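Local coordinates for protein ribosome biogenesis Nep1 RNA methyltransferase (Archaeoglobus fulgidus, PDB 3O7B) that probably methylates N1 of a specific pseudouridine in 16S ribosomal RNA, with S-adenosylmethionine as methyl donor, during ribosome biogenesis, at residues F32-L37 and Y108-N113; D88-C93 and I193-H198; D99-D104 and E234-R239. All coordinates share one frame; numbering follows the deposited sequence.

Contact 1 of 3, residues F32-L37 and Y108-N113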
loop_
_atom_site.group_PDB
_atom_site.type_symbol
_atom_site.label_atom_id
_atom_site.label_comp_id
_atom_site.label_asym_id
_atom_site.label_seq_id
_atom_site.Cartn_x
_atom_site.Cartn_y
_atom_site.Cartn_z
ATOM N N PHE A 32 4.361 -14.533 2.109
ATOM C CA PHE A 32 3.163 -14.245 1.340
ATOM C C PHE A 32 2.883 -15.397 0.422
ATOM O O PHE A 32 3.763 -15.817 -0.339
ATOM C CB PHE A 32 3.301 -12.906 0.605
ATOM C CG PHE A 32 3.408 -11.741 1.556
ATOM C CD1 PHE A 32 2.296 -11.328 2.281
ATOM C CD2 PHE A 32 4.633 -11.095 1.767
ATOM C CE1 PHE A 32 2.391 -10.294 3.221
ATOM C CE2 PHE A 32 4.726 -10.038 2.699
ATOM C CZ PHE A 32 3.597 -9.645 3.414
ATOM N N LEU A 33 1.675 -15.930 0.535
ATOM C CA LEU A 33 1.291 -17.170 -0.165
ATOM C C LEU A 33 0.500 -16.932 -1.416
ATOM O O LEU A 33 -0.395 -16.063 -1.464
ATOM C CB LEU A 33 0.469 -18.060 0.767
ATOM C CG LEU A 33 1.168 -18.602 1.996
ATOM C CD1 LEU A 33 0.162 -19.433 2.782
ATOM C CD2 LEU A 33 2.404 -19.462 1.628
ATOM N N GLU A 34 0.797 -17.722 -2.448
ATOM C CA GLU A 34 0.069 -17.672 -3.712
ATOM C C GLU A 34 0.003 -16.240 -4.245
ATOM O O GLU A 34 -1.036 -15.781 -4.750
ATOM C CB GLU A 34 -1.330 -18.295 -3.573
ATOM C CG GLU A 34 -1.274 -19.805 -3.319
ATOM C CD GLU A 34 -2.635 -20.428 -3.200
ATOM O OE1 GLU A 34 -3.619 -19.821 -3.674
ATOM O OE2 GLU A 34 -2.703 -21.548 -2.641
ATOM N N ALA A 35 1.136 -15.544 -4.160
ATOM C CA ALA A 35 1.169 -14.165 -4.661
ATOM C C ALA A 35 0.902 -14.145 -6.150
ATOM O O ALA A 35 1.378 -15.001 -6.921
ATOM C CB ALA A 35 2.477 -13.499 -4.336
ATOM N N SER A 36 0.121 -13.154 -6.561
ATOM C CA SER A 36 -0.391 -13.037 -7.909
ATOM C C SER A 36 0.670 -12.370 -8.781
ATOM O O SER A 36 0.520 -11.218 -9.240
ATOM C CB SER A 36 -1.688 -12.225 -7.851
ATOM O OG SER A 36 -2.409 -12.295 -9.060
ATOM N N LEU A 37 1.759 -13.108 -8.997
ATOM C CA LEU A 37 2.972 -12.588 -9.592
ATOM C C LEU A 37 3.490 -13.609 -10.599
ATOM O O LEU A 37 3.984 -14.679 -10.222
ATOM C CB LEU A 37 3.967 -12.370 -8.466
ATOM C CG LEU A 37 5.166 -11.467 -8.541
ATOM C CD1 LEU A 37 4.703 -10.025 -8.658
ATOM C CD2 LEU A 37 5.940 -11.672 -7.267
ATOM N N TYR A 108 9.658 -13.880 2.564
ATOM C CA TYR A 108 9.538 -14.686 1.370
ATOM C C TYR A 108 8.240 -14.426 0.657
ATOM O O TYR A 108 7.226 -14.096 1.295
ATOM C CB TYR A 108 9.562 -16.187 1.715
ATOM C CG TYR A 108 10.851 -16.661 2.330
ATOM C CD1 TYR A 108 11.881 -17.125 1.520
ATOM C CD2 TYR A 108 11.050 -16.620 3.701
ATOM C CE1 TYR A 108 13.071 -17.576 2.069
ATOM C CE2 TYR A 108 12.245 -17.079 4.260
ATOM C CZ TYR A 108 13.244 -17.549 3.422
ATOM O OH TYR A 108 14.454 -18.004 3.930
ATOM N N VAL A 109 8.265 -14.616 -0.655
ATOM C CA VAL A 109 7.066 -14.566 -1.463
ATOM C C VAL A 109 6.959 -15.910 -2.182
ATOM O O VAL A 109 7.892 -16.326 -2.872
ATOM C CB VAL A 109 7.113 -13.405 -2.490
ATOM C CG1 VAL A 109 5.886 -13.446 -3.412
ATOM C CG2 VAL A 109 7.191 -12.062 -1.776
ATOM N N HIS A 110 5.844 -16.610 -1.968
ATOM C CA HIS A 110 5.516 -17.823 -2.692
ATOM C C HIS A 110 4.510 -17.417 -3.750
ATOM O O HIS A 110 3.500 -16.772 -3.425
ATOM C CB HIS A 110 4.949 -18.823 -1.671
ATOM C CG HIS A 110 4.072 -19.889 -2.241
ATOM N ND1 HIS A 110 4.540 -21.093 -2.735
ATOM C CD2 HIS A 110 2.722 -19.942 -2.315
ATOM C CE1 HIS A 110 3.503 -21.830 -3.106
ATOM N NE2 HIS A 110 2.392 -21.155 -2.864
ATOM N N THR A 111 4.778 -17.729 -5.006
ATOM C CA THR A 111 3.877 -17.307 -6.074
ATOM C C THR A 111 2.802 -18.363 -6.358
ATOM O O THR A 111 2.910 -19.520 -5.904
ATOM C CB THR A 111 4.613 -16.997 -7.381
ATOM O OG1 THR A 111 5.040 -18.239 -7.962
ATOM C CG2 THR A 111 5.818 -16.106 -7.141
ATOM N N LEU A 112 1.788 -17.960 -7.124
ATOM C CA LEU A 112 0.712 -18.863 -7.558
ATOM C C LEU A 112 1.228 -20.087 -8.273
ATOM O O LEU A 112 0.538 -21.109 -8.299
ATOM C CB LEU A 112 -0.224 -18.151 -8.524
ATOM C CG LEU A 112 -1.234 -17.205 -7.923
ATOM C CD1 LEU A 112 -1.866 -16.395 -9.045
ATOM C CD2 LEU A 112 -2.285 -17.998 -7.156
ATOM N N ASN A 113 2.397 -19.961 -8.891
ATOM C CA ASN A 113 3.002 -21.061 -9.649
ATOM C C ASN A 113 4.003 -21.872 -8.833
ATOM O O ASN A 113 4.686 -22.755 -9.373
ATOM C CB ASN A 113 3.611 -20.531 -10.951
ATOM C CG ASN A 113 2.555 -19.957 -11.887
ATOM O OD1 ASN A 113 2.715 -18.858 -12.436
ATOM N ND2 ASN A 113 1.451 -20.689 -12.056
#
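The imidazole of His110 turns its edge to the backbone at Leu33 and Glu34, its CD2 only 2.9 Å from Glu34 N. With CG anti to its own N (chi1 157°), the ring runs alongside the Glu34 side chain, both pointing the same way, and Glu34 CG packs 3.9 Å from His110 NE2. Ring and carboxylate planes stand 51° apart. Leu33 slants past the same ring, its CD2 beside His110 CD2. Leu112 crosses Glu34 at about a right angle, its CD2 3.7 Å from Glu34 CB. Phe32 and Val109 share one face of the sheet; Val109 CG1 presses on Ala35 CB at 3.5 Å, and Val109 CG2 lies at the edge of the Phe32 ring. The two strands pair in parallel at the centre of the sheet. Phe32 N bonds to Tyr108 O and His110 N to Phe32 O (2.8 Å); past a beta bulge between Phe32 and Ala35, Ala35 N reaches His110 O (2.8 Å) and Leu112 N reaches Ala35 O. Glu34 sends its carboxylate to Lys83, Thr205 and the Phe202 amide. Backbone bonds thus carry the polar link between the segments, and the buried Glu34 carboxylate, with a lysine and two hydrogen-bond donors on it, is probably held in its charged form.

Contact 2 of 3, residues D88-C93 and I193-H198. With SAH (S-adenosyl-L-homocysteine), chain C.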
loop_
_atom_site.group_PDB
_atom_site.type_symbol
_atom_site.label_atom_id
_atom_site.label_comp_id
_atom_site.label_asym_id
_atom_site.label_seq_id
_atom_site.Cartn_x
_atom_site.Cartn_y
_atom_site.Cartn_z
ATOM N N ASP A 88 -0.324 -5.875 -7.496
ATOM C CA ASP A 88 -0.491 -4.749 -6.562
ATOM C C ASP A 88 -0.646 -5.235 -5.132
ATOM O O ASP A 88 -0.240 -4.558 -4.173
ATOM C CB ASP A 88 -1.716 -3.918 -6.937
ATOM C CG ASP A 88 -2.964 -4.760 -7.065
ATOM O OD1 ASP A 88 -3.027 -5.525 -8.059
ATOM O OD2 ASP A 88 -3.855 -4.654 -6.193
ATOM N N ILE A 89 -1.235 -6.419 -4.955
ATOM C CA ILE A 89 -1.513 -6.869 -3.600
ATOM C C ILE A 89 -0.213 -7.135 -2.834
ATOM O O ILE A 89 0.018 -6.597 -1.738
ATOM C CB ILE A 89 -2.421 -8.116 -3.576
ATOM C CG1 ILE A 89 -3.786 -7.762 -4.159
ATOM C CG2 ILE A 89 -2.553 -8.674 -2.161
ATOM C CD1 ILE A 89 -4.660 -8.985 -4.462
ATOM N N VAL A 90 0.662 -7.952 -3.414
ATOM C CA VAL A 90 1.897 -8.256 -2.718
ATOM C C VAL A 90 2.816 -7.019 -2.650
ATOM O O VAL A 90 3.550 -6.859 -1.687
ATOM C CB VAL A 90 2.606 -9.524 -3.316
ATOM C CG1 VAL A 90 3.235 -9.241 -4.657
ATOM C CG2 VAL A 90 3.632 -10.078 -2.339
ATOM N N HIS A 91 2.729 -6.138 -3.646
ATOM C CA HIS A 91 3.500 -4.877 -3.612
ATOM C C HIS A 91 3.248 -4.126 -2.316
ATOM O O HIS A 91 4.188 -3.786 -1.599
ATOM C CB HIS A 91 3.109 -4.004 -4.800
ATOM C CG HIS A 91 3.810 -2.679 -4.837
ATOM N ND1 HIS A 91 3.156 -1.510 -5.167
ATOM C CD2 HIS A 91 5.090 -2.337 -4.556
ATOM C CE1 HIS A 91 4.010 -0.503 -5.104
ATOM N NE2 HIS A 91 5.191 -0.976 -4.742
ATOM N N GLN A 92 1.968 -3.900 -2.005
ATOM C CA GLN A 92 1.649 -3.038 -0.877
ATOM C C GLN A 92 1.966 -3.726 0.433
ATOM O O GLN A 92 2.423 -3.097 1.391
ATOM C CB GLN A 92 0.179 -2.628 -0.951
ATOM C CG GLN A 92 -0.142 -1.808 -2.224
ATOM C CD GLN A 92 -1.582 -1.904 -2.697
ATOM O OE1 GLN A 92 -2.423 -2.563 -2.076
ATOM N NE2 GLN A 92 -1.876 -1.240 -3.818
ATOM N N CYS A 93 1.742 -5.043 0.494
ATOM C CA CYS A 93 2.032 -5.767 1.712
ATOM C C CYS A 93 3.513 -5.779 2.010
ATOM O O CYS A 93 3.924 -5.613 3.150
ATOM C CB CYS A 93 1.531 -7.213 1.611
ATOM S SG CYS A 93 -0.272 -7.377 1.580
ATOM N N ILE A 193 0.403 -15.336 5.020
ATOM C CA ILE A 193 -0.746 -14.535 4.623
ATOM C C ILE A 193 -0.921 -14.634 3.114
ATOM O O ILE A 193 0.044 -14.439 2.347
ATOM C CB ILE A 193 -0.524 -13.042 5.036
ATOM C CG1 ILE A 193 -0.343 -12.924 6.561
ATOM C CG2 ILE A 193 -1.657 -12.140 4.513
ATOM C CD1 ILE A 193 0.250 -11.576 7.074
ATOM N N GLY A 194 -2.134 -14.927 2.657
ATOM C CA GLY A 194 -2.385 -14.978 1.226
ATOM C C GLY A 194 -2.219 -13.606 0.586
ATOM O O GLY A 194 -2.574 -12.572 1.220
ATOM N N ALA A 195 -1.719 -13.593 -0.644
ATOM C CA ALA A 195 -1.524 -12.349 -1.394
ATOM C C ALA A 195 -2.195 -12.406 -2.766
ATOM O O ALA A 195 -1.619 -12.010 -3.772
ATOM C CB ALA A 195 -0.020 -12.009 -1.509
ATOM N N PHE A 196 -3.415 -12.934 -2.786
ATOM C CA PHE A 196 -4.204 -13.067 -4.012
ATOM C C PHE A 196 -5.599 -12.510 -3.692
ATOM O O PHE A 196 -5.982 -12.439 -2.534
ATOM C CB PHE A 196 -4.279 -14.548 -4.453
ATOM C CG PHE A 196 -4.746 -15.479 -3.372
ATOM C CD1 PHE A 196 -6.101 -15.778 -3.224
ATOM C CD2 PHE A 196 -3.846 -16.022 -2.458
ATOM C CE1 PHE A 196 -6.532 -16.635 -2.200
ATOM C CE2 PHE A 196 -4.273 -16.871 -1.435
ATOM C CZ PHE A 196 -5.618 -17.173 -1.298
ATOM N N PRO A 197 -6.341 -12.064 -4.716
ATOM C CA PRO A 197 -7.594 -11.348 -4.419
ATOM C C PRO A 197 -8.860 -12.166 -4.125
ATOM O O PRO A 197 -9.755 -11.680 -3.425
ATOM C CB PRO A 197 -7.820 -10.520 -5.686
ATOM C CG PRO A 197 -7.179 -11.292 -6.749
ATOM C CD PRO A 197 -6.016 -12.039 -6.148
ATOM N N HIS A 198 -8.945 -13.376 -4.679
ATOM C CA HIS A 198 -10.190 -14.166 -4.633
ATOM C C HIS A 198 -9.886 -15.636 -4.492
ATOM O O HIS A 198 -8.801 -16.086 -4.851
ATOM C CB HIS A 198 -11.018 -14.011 -5.912
ATOM C CG HIS A 198 -11.368 -12.601 -6.247
ATOM N ND1 HIS A 198 -12.282 -11.874 -5.522
ATOM C CD2 HIS A 198 -10.932 -11.791 -7.240
ATOM C CE1 HIS A 198 -12.390 -10.668 -6.052
ATOM N NE2 HIS A 198 -11.581 -10.592 -7.093
HETATM N N SAH C . -9.862 -16.217 0.778
HETATM C CA SAH C . -10.173 -14.777 0.542
HETATM C CB SAH C . -9.287 -14.240 -0.575
HETATM C CG SAH C . -7.901 -13.819 -0.092
HETATM S SD SAH C . -7.954 -12.546 1.206
HETATM C C SAH C . -11.647 -14.551 0.218
HETATM O O SAH C . -12.451 -15.484 0.280
HETATM C "C5'" SAH C . -6.203 -12.299 1.606
HETATM C "C4'" SAH C . -5.623 -13.055 2.796
HETATM O "O4'" SAH C . -5.933 -12.423 4.024
HETATM C "C3'" SAH C . -6.150 -14.466 2.979
HETATM O "O3'" SAH C . -5.555 -15.366 2.077
HETATM C "C2'" SAH C . -5.785 -14.732 4.416
HETATM O "O2'" SAH C . -4.398 -15.063 4.531
HETATM C "C1'" SAH C . -6.001 -13.379 5.070
HETATM N N9 SAH C . -7.313 -13.181 5.743
HETATM C C8 SAH C . -8.463 -12.657 5.197
HETATM N N7 SAH C . -9.415 -12.610 6.166
HETATM C C5 SAH C . -8.877 -13.064 7.317
HETATM C C6 SAH C . -9.388 -13.237 8.599
HETATM N N6 SAH C . -10.659 -12.917 8.892
HETATM N N1 SAH C . -8.576 -13.732 9.592
HETATM C C2 SAH C . -7.268 -14.086 9.319
HETATM N N3 SAH C . -6.771 -13.919 8.046
HETATM C C4 SAH C . -7.557 -13.432 7.061
HETATM O O HOH W 1 -0.129 -10.218 -5.327
#
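Ile89 reaches from its helix onto the chain at Ala195-Pro197 with both branches of its side chain. CG1 stands anti to the carbonyl carbon (chi1 -64°) and the chain continues extended, which carries CD1 to the proline: it lies 3.5 Å from Pro197 N and 3.7 Å from Pro197 CB, the two side chains crossing at about a right angle. The shorter branch, CG2, rests 3.8 Å from the carbonyl carbon of Ala195. One residue on, Val90 sets its CB against the Ala195 methyl at 4.0 Å. No direct hydrogen bond joins the segments; a water accepts from Val90 N and donates to Ala195 O, 2.8 Å away. Here helix 87-98 packs on the loop that leaves strand 189-194, part of the cofactor pocket of this SPOUT methyltransferase. Gly194 N donates to O2' of S-adenosylhomocysteine (2.9 Å, 168° at the hydrogen), so that the backbone of Gly194 lies directly against the ribose. Phe196 turns from the helix, its CG wedged between its own N and carbonyl carbon (chi1 53°), and brings CE1 to 3.8 Å from CG of the ligand's homocysteine part. Lys83 makes a cation-pi contact with this ring, and Phe201 meets it edge-to-face. On the helix, Asp88 forms a salt bridge with Arg86, a predicted rRNA-contacting residue, and Gln92 NE2 bonds to Arg127 O of the second subunit.

Contact 3 of 3, residues D99-D104 and E234-R239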
loop_
_atom_site.group_PDB
_atom_site.type_symbol
_atom_site.label_atom_id
_atom_site.label_comp_id
_atom_site.label_asym_id
_atom_site.label_seq_id
_atom_site.Cartn_x
_atom_site.Cartn_y
_atom_site.Cartn_z
ATOM N N ASP A 99 8.864 -1.745 5.866
ATOM C CA ASP A 99 8.949 -0.448 6.578
ATOM C C ASP A 99 9.069 -0.612 8.099
ATOM O O ASP A 99 9.362 0.350 8.814
ATOM C CB ASP A 99 7.697 0.403 6.294
ATOM C CG ASP A 99 7.674 1.028 4.887
ATOM O OD1 ASP A 99 8.695 1.032 4.150
ATOM O OD2 ASP A 99 6.579 1.542 4.507
ATOM N N SER A 100 8.795 -1.807 8.616
ATOM C CA SER A 100 8.894 -2.069 10.058
ATOM C C SER A 100 10.306 -1.776 10.568
ATOM O O SER A 100 11.292 -2.114 9.907
ATOM C CB SER A 100 8.554 -3.534 10.371
ATOM O OG SER A 100 8.805 -3.814 11.747
ATOM N N PRO A 101 10.413 -1.171 11.767
ATOM C CA PRO A 101 11.757 -1.002 12.330
ATOM C C PRO A 101 12.348 -2.297 12.919
ATOM O O PRO A 101 13.527 -2.339 13.262
ATOM C CB PRO A 101 11.539 0.037 13.429
ATOM C CG PRO A 101 10.182 -0.221 13.896
ATOM C CD PRO A 101 9.381 -0.593 12.644
ATOM N N LEU A 102 11.533 -3.339 13.023
ATOM C CA LEU A 102 11.986 -4.604 13.590
ATOM C C LEU A 102 12.644 -5.434 12.495
ATOM O O LEU A 102 12.042 -5.671 11.445
ATOM C CB LEU A 102 10.799 -5.329 14.214
ATOM C CG LEU A 102 10.988 -6.608 15.020
ATOM C CD1 LEU A 102 12.129 -6.505 16.030
ATOM C CD2 LEU A 102 9.690 -6.927 15.729
ATOM N N ARG A 103 13.875 -5.870 12.741
ATOM C CA ARG A 103 14.692 -6.505 11.707
ATOM C C ARG A 103 14.960 -7.999 11.971
ATOM O O ARG A 103 15.832 -8.585 11.332
ATOM C CB ARG A 103 16.012 -5.719 11.514
ATOM C CG ARG A 103 15.832 -4.217 11.267
ATOM C CD ARG A 103 15.727 -3.891 9.782
ATOM N NE ARG A 103 14.638 -2.963 9.505
ATOM C CZ ARG A 103 14.503 -2.246 8.390
ATOM N NH1 ARG A 103 13.454 -1.447 8.258
ATOM N NH2 ARG A 103 15.409 -2.313 7.413
ATOM N N ASP A 104 14.181 -8.616 12.864
ATOM C CA ASP A 104 14.396 -10.004 13.337
ATOM C C ASP A 104 13.618 -11.051 12.544
ATOM O O ASP A 104 13.289 -12.142 13.055
ATOM C CB ASP A 104 14.012 -10.129 14.823
ATOM C CG ASP A 104 12.499 -10.198 15.046
ATOM O OD1 ASP A 104 11.751 -9.625 14.226
ATOM O OD2 ASP A 104 12.059 -10.841 16.030
ATOM N N GLU A 234 0.766 -6.733 15.975
ATOM C CA GLU A 234 0.788 -7.705 17.085
ATOM C C GLU A 234 2.186 -8.293 17.265
ATOM O O GLU A 234 2.668 -8.501 18.386
ATOM C CB GLU A 234 -0.223 -8.833 16.859
ATOM C CG GLU A 234 -1.680 -8.377 16.799
ATOM C CD GLU A 234 -2.290 -8.017 18.151
ATOM O OE1 GLU A 234 -1.614 -8.110 19.199
ATOM O OE2 GLU A 234 -3.478 -7.639 18.160
ATOM N N TYR A 235 2.841 -8.556 16.144
ATOM C CA TYR A 235 4.197 -9.082 16.143
ATOM C C TYR A 235 5.164 -8.127 16.823
ATOM O O TYR A 235 5.958 -8.526 17.679
ATOM C CB TYR A 235 4.596 -9.368 14.700
ATOM C CG TYR A 235 5.949 -9.979 14.514
ATOM C CD1 TYR A 235 6.105 -11.367 14.435
ATOM C CD2 TYR A 235 7.072 -9.176 14.357
ATOM C CE1 TYR A 235 7.366 -11.931 14.226
ATOM C CE2 TYR A 235 8.328 -9.715 14.155
ATOM C CZ TYR A 235 8.475 -11.091 14.089
ATOM O OH TYR A 235 9.747 -11.604 13.903
ATOM N N GLU A 236 5.098 -6.851 16.451
ATOM C CA GLU A 236 5.947 -5.838 17.070
ATOM C C GLU A 236 5.641 -5.657 18.561
ATOM O O GLU A 236 6.566 -5.503 19.352
ATOM C CB GLU A 236 5.797 -4.501 16.346
ATOM C CG GLU A 236 6.321 -4.499 14.950
ATOM C CD GLU A 236 6.175 -3.153 14.285
ATOM O OE1 GLU A 236 5.361 -2.341 14.766
ATOM O OE2 GLU A 236 6.873 -2.925 13.287
ATOM N N ARG A 237 4.357 -5.676 18.933
ATOM C CA ARG A 237 3.969 -5.574 20.361
ATOM C C ARG A 237 4.717 -6.588 21.215
ATOM O O ARG A 237 5.264 -6.254 22.278
ATOM C CB ARG A 237 2.476 -5.817 20.560
ATOM C CG ARG A 237 1.556 -4.671 20.211
ATOM C CD ARG A 237 0.202 -4.868 20.903
ATOM N NE ARG A 237 -0.904 -4.773 19.955
ATOM C CZ ARG A 237 -2.133 -5.245 20.168
ATOM N NH1 ARG A 237 -2.435 -5.866 21.307
ATOM N NH2 ARG A 237 -3.065 -5.113 19.231
ATOM N N VAL A 238 4.726 -7.832 20.747
ATOM C CA VAL A 238 5.326 -8.944 21.480
ATOM C C VAL A 238 6.852 -8.916 21.434
ATOM O O VAL A 238 7.504 -9.166 22.453
ATOM C CB VAL A 238 4.805 -10.318 20.929
ATOM C CG1 VAL A 238 5.617 -11.491 21.470
ATOM C CG2 VAL A 238 3.325 -10.506 21.230
ATOM N N ARG A 239 7.412 -8.585 20.268
ATOM C CA ARG A 239 8.807 -8.927 19.930
ATOM C C ARG A 239 9.822 -7.800 19.900
ATOM O O ARG A 239 11.021 -8.040 20.092
ATOM C CB ARG A 239 8.866 -9.706 18.620
ATOM C CG ARG A 239 8.243 -11.078 18.755
ATOM C CD ARG A 239 8.066 -11.737 17.430
ATOM N NE ARG A 239 9.329 -12.204 16.867
ATOM C CZ ARG A 239 9.763 -13.460 16.928
ATOM N NH1 ARG A 239 9.039 -14.393 17.545
ATOM N NH2 ARG A 239 10.927 -13.784 16.374
#
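Asp104 OD2 is gripped by two nitrogens of one arginine: Arg239 NE and Arg239 NH2 both donate to it in a side-on salt bridge, each at 3.2 Å. NE uses the syn lone pair, whereas NH2 arrives from above the carboxylate plane, and the carboxylate and guanidinium planes are turned 48° apart. The other oxygen, Asp104 OD1, accepts from Tyr235 OH at 2.8 Å. It lies at the edge of the phenol ring, in the ring plane, while the hydroxyl comes from above the carboxylate plane. Asp104 CG sits between its backbone N and carbonyl carbon (chi1 77°), an orientation that presents both oxygens to the helix. Arg239 CD lies over one face of the Tyr235 ring, toward its rim, and the bend at chi3 (74°) swings NE from there to the carboxylate. Between the polar groups Leu102 drives CD2 to 3.5 Å from Tyr235 CE2, crossing the tyrosine at about a right angle. At the start of the loop Ser100 OG donates to the anti lone pair of Glu236 OE2 in a short bond of 2.6 Å. The same hydroxyl accepts from Leu102 N, forming an ST turn, and so is fixed from two directions. Glu236 OE1 bonds to Tyr226 OH of the second subunit, and Arg239 NH1 to Gly187 O. The contact thus fastens the turn between helix 87-98 and strand 105-111 to the last turns of helix 224-239, where Phe30 of strand 28-35 meets Tyr235 edge-to-face and the second subunit adjoins.

In the fold
From the N terminus, strand 28-35 comes first, and contact 1 closes a loop of 70 residues when strand 105-111 pairs with it. Helix 87-98 lies inside that loop but finds its partner beyond it, at 193-198, so contact 2 crosses contact 1. The loop 99-104, also within that span, meets helix 224-239 near the C terminus; contact 3 therefore crosses both others. Contacts 1 and 2 touch, because strand 189-194 lies beside strand 28-35 in the sheet and Leu33 pairs with Ile193 and Ala195. Contact 3 lies apart, its centre about 20 Å from that of contact 2, yet both border the second subunit.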